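Local coordinates for glycosyltransferase (Streptomyces viridochromogenes, PDB 2IUY), which probably transfers a sugar from a nucleotide-activated donor as a GT4-family retaining glycosyltransferase in the biosynthesis of the antibiotic avilamycin A, at residues P3-V15 against W79-S92. Numbering follows the deposited sequence.
Sequences PLKVALVNIPLRV and WLRTADVDVVHDHS
Strands 5-9 and 87-90 pair in parallel, Val6 to Val9 beside Val87 to Asp90, at the centre of the first of two Rossmann-like sheets of this GT-B fold. A 22° angle between the strand directions and a 4.7 Å axis separation support the assignment. The ladder runs through Ala7 N to Val87 O, His89 N to Ala7 O (2.7 Å, 178° at the hydrogen) and Val9 N to His89 O, and His91 N to Val9 O extends it past the strand ends. At the start a side chain joins in: Asp86 OD2 accepts a hydrogen bond from Lys5 N at 2.8 Å through its anti lone pair, while Lys5 O takes Asp86 N and, weakly, Val87 N. A water donating to both Pro3 O and Asp86 OD2 adds a second hold on that carboxylate oxygen.

On one face Ala7 CB sits at the edge of the Trp79 ring, 4.2 Å from CZ3, and 4.0 Å from Leu80 CD2, bringing helix 73-82 onto the strand. On the same face as Ala7, Val9 CG2 meets Val88 CG1 at 3.9 Å. On the other face Leu8 CD2 reaches both His89 ND1 and His91 NE2, each at 3.7 Å. His89 turns its ring away from strand 5-9, its chi1 of -175° setting CG opposite the backbone N, into a buried layer where ND1 is hydrogen-bonded to Tyr332 OH and NE2 to Ser110 OG; His91 ND1 is hydrogen-bonded to His112 NE2.

Strand 49-53 pairs with the far edge of 5-9, strand 106-111 lies beyond 87-90, and helix 31-45 packs on the Leu8 and His89 face.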
loop_
_atom_site.group_PDB
_atom_site.type_symbol
_atom_site.label_atom_id
_atom_site.label_comp_id
_atom_site.label_asym_id
_atom_site.label_seq_id
_atom_site.Cartn_x
_atom_site.Cartn_y
_atom_site.Cartn_z
ATOM N N PRO A 3 14.957 19.985 -12.121
ATOM C CA PRO A 3 14.471 18.601 -12.281
ATOM C C PRO A 3 15.444 17.632 -11.634
ATOM O O PRO A 3 16.660 17.676 -11.885
ATOM C CB PRO A 3 14.429 18.387 -13.783
ATOM C CG PRO A 3 15.280 19.487 -14.384
ATOM C CD PRO A 3 15.755 20.412 -13.283
ATOM N N LEU A 4 14.904 16.769 -10.795
ATOM C CA LEU A 4 15.710 15.861 -9.983
ATOM C C LEU A 4 15.800 14.560 -10.738
ATOM O O LEU A 4 14.901 14.221 -11.580
ATOM C CB LEU A 4 15.056 15.724 -8.580
ATOM C CG LEU A 4 15.141 17.018 -7.757
ATOM C CD1 LEU A 4 14.358 16.999 -6.448
ATOM C CD2 LEU A 4 16.626 17.443 -7.463
ATOM N N LYS A 5 16.937 13.883 -10.534
ATOM C CA LYS A 5 17.105 12.494 -10.939
ATOM C C LYS A 5 16.914 11.672 -9.692
ATOM O O LYS A 5 17.622 11.876 -8.719
ATOM C CB LYS A 5 18.460 12.252 -11.607
ATOM C CG LYS A 5 18.660 13.166 -12.858
ATOM C CD LYS A 5 19.587 12.506 -13.839
ATOM C CE LYS A 5 21.016 12.905 -13.756
ATOM N NZ LYS A 5 21.855 11.959 -14.665
ATOM N N VAL A 6 15.878 10.826 -9.688
ATOM C CA VAL A 6 15.483 10.097 -8.468
ATOM C C VAL A 6 15.635 8.596 -8.731
ATOM O O VAL A 6 15.044 8.052 -9.685
ATOM C CB VAL A 6 14.035 10.396 -7.977
ATOM C CG1 VAL A 6 13.735 9.673 -6.587
ATOM C CG2 VAL A 6 13.697 11.946 -7.913
ATOM N N ALA A 7 16.462 7.944 -7.927
ATOM C CA ALA A 7 16.563 6.492 -7.945
ATOM C C ALA A 7 15.564 5.966 -6.939
ATOM O O ALA A 7 15.707 6.243 -5.744
ATOM C CB ALA A 7 17.964 6.044 -7.588
ATOM N N LEU A 8 14.535 5.252 -7.435
ATOM C CA LEU A 8 13.469 4.673 -6.611
ATOM C C LEU A 8 13.759 3.217 -6.480
ATOM O O LEU A 8 13.767 2.546 -7.503
ATOM C CB LEU A 8 12.094 4.763 -7.281
ATOM C CG LEU A 8 11.254 6.018 -7.188
ATOM C CD1 LEU A 8 9.892 5.759 -7.942
ATOM C CD2 LEU A 8 11.096 6.468 -5.705
ATOM N N VAL A 9 13.945 2.723 -5.245
ATOM C CA VAL A 9 14.391 1.354 -5.043
ATOM C C VAL A 9 13.210 0.609 -4.538
ATOM O O VAL A 9 12.764 0.810 -3.402
ATOM C CB VAL A 9 15.629 1.196 -4.035
ATOM C CG1 VAL A 9 16.245 -0.205 -4.164
ATOM C CG2 VAL A 9 16.734 2.227 -4.339
ATOM N N ASN A 10 12.675 -0.239 -5.415
ATOM C CA ASN A 10 11.611 -1.156 -5.075
ATOM C C ASN A 10 12.212 -2.269 -4.259
ATOM O O ASN A 10 13.413 -2.549 -4.376
ATOM C CB ASN A 10 11.034 -1.766 -6.368
ATOM C CG ASN A 10 9.916 -2.738 -6.106
ATOM O OD1 ASN A 10 8.998 -2.440 -5.345
ATOM N ND2 ASN A 10 9.958 -3.894 -6.760
ATOM N N ILE A 11 11.358 -2.926 -3.479
ATOM C CA ILE A 11 11.718 -4.112 -2.685
ATOM C C ILE A 11 11.951 -5.285 -3.657
ATOM O O ILE A 11 11.011 -5.707 -4.358
ATOM C CB ILE A 11 10.600 -4.471 -1.652
ATOM C CG1 ILE A 11 11.022 -5.668 -0.795
ATOM C CG2 ILE A 11 9.227 -4.785 -2.363
ATOM C CD1 ILE A 11 10.102 -5.908 0.437
ATOM N N PRO A 12 13.213 -5.773 -3.758
ATOM C CA PRO A 12 13.529 -6.873 -4.724
ATOM C C PRO A 12 12.994 -8.255 -4.276
ATOM O O PRO A 12 13.473 -8.825 -3.294
ATOM C CB PRO A 12 15.076 -6.843 -4.839
ATOM C CG PRO A 12 15.552 -5.722 -3.990
ATOM C CD PRO A 12 14.411 -5.293 -3.039
ATOM N N LEU A 13 11.987 -8.762 -4.987
ATOM C CA LEU A 13 11.327 -9.976 -4.627
ATOM C C LEU A 13 11.026 -10.748 -5.895
ATOM O O LEU A 13 10.558 -10.181 -6.869
ATOM C CB LEU A 13 9.976 -9.685 -3.921
ATOM C CG LEU A 13 9.974 -9.160 -2.468
ATOM C CD1 LEU A 13 8.527 -8.922 -1.938
ATOM C CD2 LEU A 13 10.715 -10.148 -1.533
ATOM N N ARG A 14 11.230 -12.065 -5.854
ATOM C CA ARG A 14 10.907 -12.858 -7.032
ATOM C C ARG A 14 9.466 -13.271 -7.045
ATOM O O ARG A 14 8.842 -13.389 -5.999
ATOM C CB ARG A 14 11.833 -14.073 -7.133
ATOM C CG ARG A 14 13.220 -13.649 -7.651
ATOM C CD ARG A 14 14.119 -14.800 -7.605
ATOM N NE ARG A 14 15.469 -14.367 -7.295
ATOM C CZ ARG A 14 16.400 -14.140 -8.209
ATOM N NH1 ARG A 14 16.119 -14.305 -9.492
ATOM N NH2 ARG A 14 17.610 -13.755 -7.820
ATOM N N VAL A 15 8.922 -13.423 -8.247
ATOM C CA VAL A 15 7.601 -14.010 -8.421
ATOM C C VAL A 15 7.624 -15.366 -7.711
ATOM O O VAL A 15 8.604 -16.133 -7.844
ATOM C CB VAL A 15 7.276 -14.140 -9.894
ATOM C CG1 VAL A 15 6.037 -14.991 -10.086
ATOM C CG2 VAL A 15 7.173 -12.728 -10.532
ATOM N N TRP A 79 25.192 -0.459 -8.802
ATOM C CA TRP A 79 24.639 0.587 -9.673
ATOM C C TRP A 79 24.577 1.960 -8.993
ATOM O O TRP A 79 24.952 2.972 -9.586
ATOM C CB TRP A 79 23.233 0.202 -10.197
ATOM C CG TRP A 79 22.754 1.151 -11.293
ATOM C CD1 TRP A 79 22.994 1.049 -12.662
ATOM C CD2 TRP A 79 21.981 2.367 -11.120
ATOM N NE1 TRP A 79 22.417 2.118 -13.319
ATOM C CE2 TRP A 79 21.794 2.933 -12.401
ATOM C CE3 TRP A 79 21.426 3.021 -10.004
ATOM C CZ2 TRP A 79 21.087 4.133 -12.597
ATOM C CZ3 TRP A 79 20.719 4.216 -10.209
ATOM C CH2 TRP A 79 20.573 4.758 -11.497
ATOM N N LEU A 80 24.066 1.972 -7.760
ATOM C CA LEU A 80 23.967 3.188 -6.926
ATOM C C LEU A 80 25.319 3.857 -6.613
ATOM O O LEU A 80 25.400 5.087 -6.498
ATOM C CB LEU A 80 23.205 2.872 -5.612
ATOM C CG LEU A 80 21.706 2.558 -5.741
ATOM C CD1 LEU A 80 21.132 2.173 -4.359
ATOM C CD2 LEU A 80 20.939 3.719 -6.365
ATOM N N ARG A 81 26.377 3.056 -6.471
ATOM C CA ARG A 81 27.704 3.576 -6.175
ATOM C C ARG A 81 28.247 4.513 -7.274
ATOM O O ARG A 81 28.965 5.466 -6.995
ATOM C CB ARG A 81 28.677 2.405 -5.896
ATOM C CG ARG A 81 30.039 2.865 -5.345
ATOM C CD ARG A 81 30.939 1.690 -4.857
ATOM N NE ARG A 81 30.795 1.405 -3.408
ATOM C CZ ARG A 81 31.417 2.038 -2.394
ATOM N NH1 ARG A 81 32.292 3.061 -2.575
ATOM N NH2 ARG A 81 31.166 1.618 -1.140
ATOM N N THR A 82 27.886 4.258 -8.519
ATOM C CA THR A 82 28.423 5.036 -9.637
ATOM C C THR A 82 27.385 5.934 -10.324
ATOM O O THR A 82 27.722 6.677 -11.266
ATOM C CB THR A 82 29.066 4.101 -10.686
ATOM O OG1 THR A 82 28.064 3.230 -11.243
ATOM C CG2 THR A 82 30.202 3.265 -10.030
ATOM N N ALA A 83 26.140 5.868 -9.830
ATOM C CA ALA A 83 24.995 6.568 -10.433
ATOM C C ALA A 83 25.138 8.051 -10.229
ATOM O O ALA A 83 25.564 8.520 -9.161
ATOM C CB ALA A 83 23.638 6.071 -9.868
ATOM N N ASP A 84 24.833 8.784 -11.293
ATOM C CA ASP A 84 24.636 10.198 -11.198
ATOM C C ASP A 84 23.152 10.527 -10.905
ATOM O O ASP A 84 22.430 10.970 -11.772
ATOM C CB ASP A 84 25.112 10.850 -12.508
ATOM C CG ASP A 84 25.123 12.380 -12.446
ATOM O OD1 ASP A 84 25.074 12.947 -11.333
ATOM O OD2 ASP A 84 25.216 13.013 -13.523
ATOM N N VAL A 85 22.687 10.329 -9.670
ATOM C CA VAL A 85 21.300 10.745 -9.338
ATOM C C VAL A 85 21.338 11.698 -8.179
ATOM O O VAL A 85 22.312 11.705 -7.450
ATOM C CB VAL A 85 20.364 9.562 -9.005
ATOM C CG1 VAL A 85 20.079 8.706 -10.256
ATOM C CG2 VAL A 85 20.892 8.726 -7.824
ATOM N N ASP A 86 20.295 12.495 -7.976
ATOM C CA ASP A 86 20.317 13.424 -6.866
ATOM C C ASP A 86 19.857 12.787 -5.539
ATOM O O ASP A 86 20.267 13.230 -4.457
ATOM C CB ASP A 86 19.469 14.643 -7.167
ATOM C CG ASP A 86 19.915 15.368 -8.441
ATOM O OD1 ASP A 86 21.049 15.931 -8.474
ATOM O OD2 ASP A 86 19.152 15.292 -9.431
ATOM N N VAL A 87 19.023 11.753 -5.658
ATOM C CA VAL A 87 18.247 11.203 -4.547
ATOM C C VAL A 87 18.122 9.713 -4.773
ATOM O O VAL A 87 17.763 9.272 -5.877
ATOM C CB VAL A 87 16.759 11.785 -4.535
ATOM C CG1 VAL A 87 15.894 11.126 -3.444
ATOM C CG2 VAL A 87 16.738 13.320 -4.365
ATOM N N VAL A 88 18.424 8.948 -3.731
ATOM C CA VAL A 88 18.057 7.534 -3.659
ATOM C C VAL A 88 16.938 7.397 -2.646
ATOM O O VAL A 88 17.128 7.674 -1.494
ATOM C CB VAL A 88 19.260 6.637 -3.253
ATOM C CG1 VAL A 88 18.839 5.179 -2.982
ATOM C CG2 VAL A 88 20.328 6.685 -4.360
ATOM N N HIS A 89 15.777 6.954 -3.110
ATOM C CA HIS A 89 14.583 6.820 -2.308
ATOM C C HIS A 89 14.234 5.340 -2.203
ATOM O O HIS A 89 13.712 4.739 -3.161
ATOM C CB HIS A 89 13.456 7.653 -2.969
ATOM C CG HIS A 89 12.189 7.715 -2.176
ATOM N ND1 HIS A 89 11.115 8.486 -2.573
ATOM C CD2 HIS A 89 11.800 7.082 -1.040
ATOM C CE1 HIS A 89 10.137 8.364 -1.686
ATOM N NE2 HIS A 89 10.524 7.506 -0.757
ATOM N N ASP A 90 14.572 4.776 -1.037
ATOM C CA ASP A 90 14.446 3.392 -0.701
ATOM C C ASP A 90 13.040 3.033 -0.221
ATOM O O ASP A 90 12.498 3.635 0.692
ATOM C CB ASP A 90 15.522 2.954 0.342
ATOM C CG ASP A 90 15.538 1.428 0.549
ATOM O OD1 ASP A 90 15.299 0.707 -0.449
ATOM O OD2 ASP A 90 15.710 0.937 1.692
ATOM N N HIS A 91 12.457 2.027 -0.878
ATOM C CA HIS A 91 11.199 1.422 -0.447
ATOM C C HIS A 91 11.384 -0.017 -0.018
ATOM O O HIS A 91 10.415 -0.666 0.270
ATOM C CB HIS A 91 10.177 1.455 -1.602
ATOM C CG HIS A 91 9.747 2.846 -1.954
ATOM N ND1 HIS A 91 8.598 3.415 -1.460
ATOM C CD2 HIS A 91 10.361 3.802 -2.695
ATOM C CE1 HIS A 91 8.485 4.642 -1.935
ATOM N NE2 HIS A 91 9.541 4.899 -2.692
ATOM N N SER A 92 12.619 -0.532 -0.034
ATOM C CA SER A 92 12.899 -1.956 0.233
ATOM C C SER A 92 12.969 -2.346 1.720
ATOM O O SER A 92 13.145 -3.517 2.016
ATOM C CB SER A 92 14.233 -2.343 -0.387
ATOM O OG SER A 92 15.278 -1.831 0.401
HETATM O O HOH W 1 19.186 17.546 -10.874
#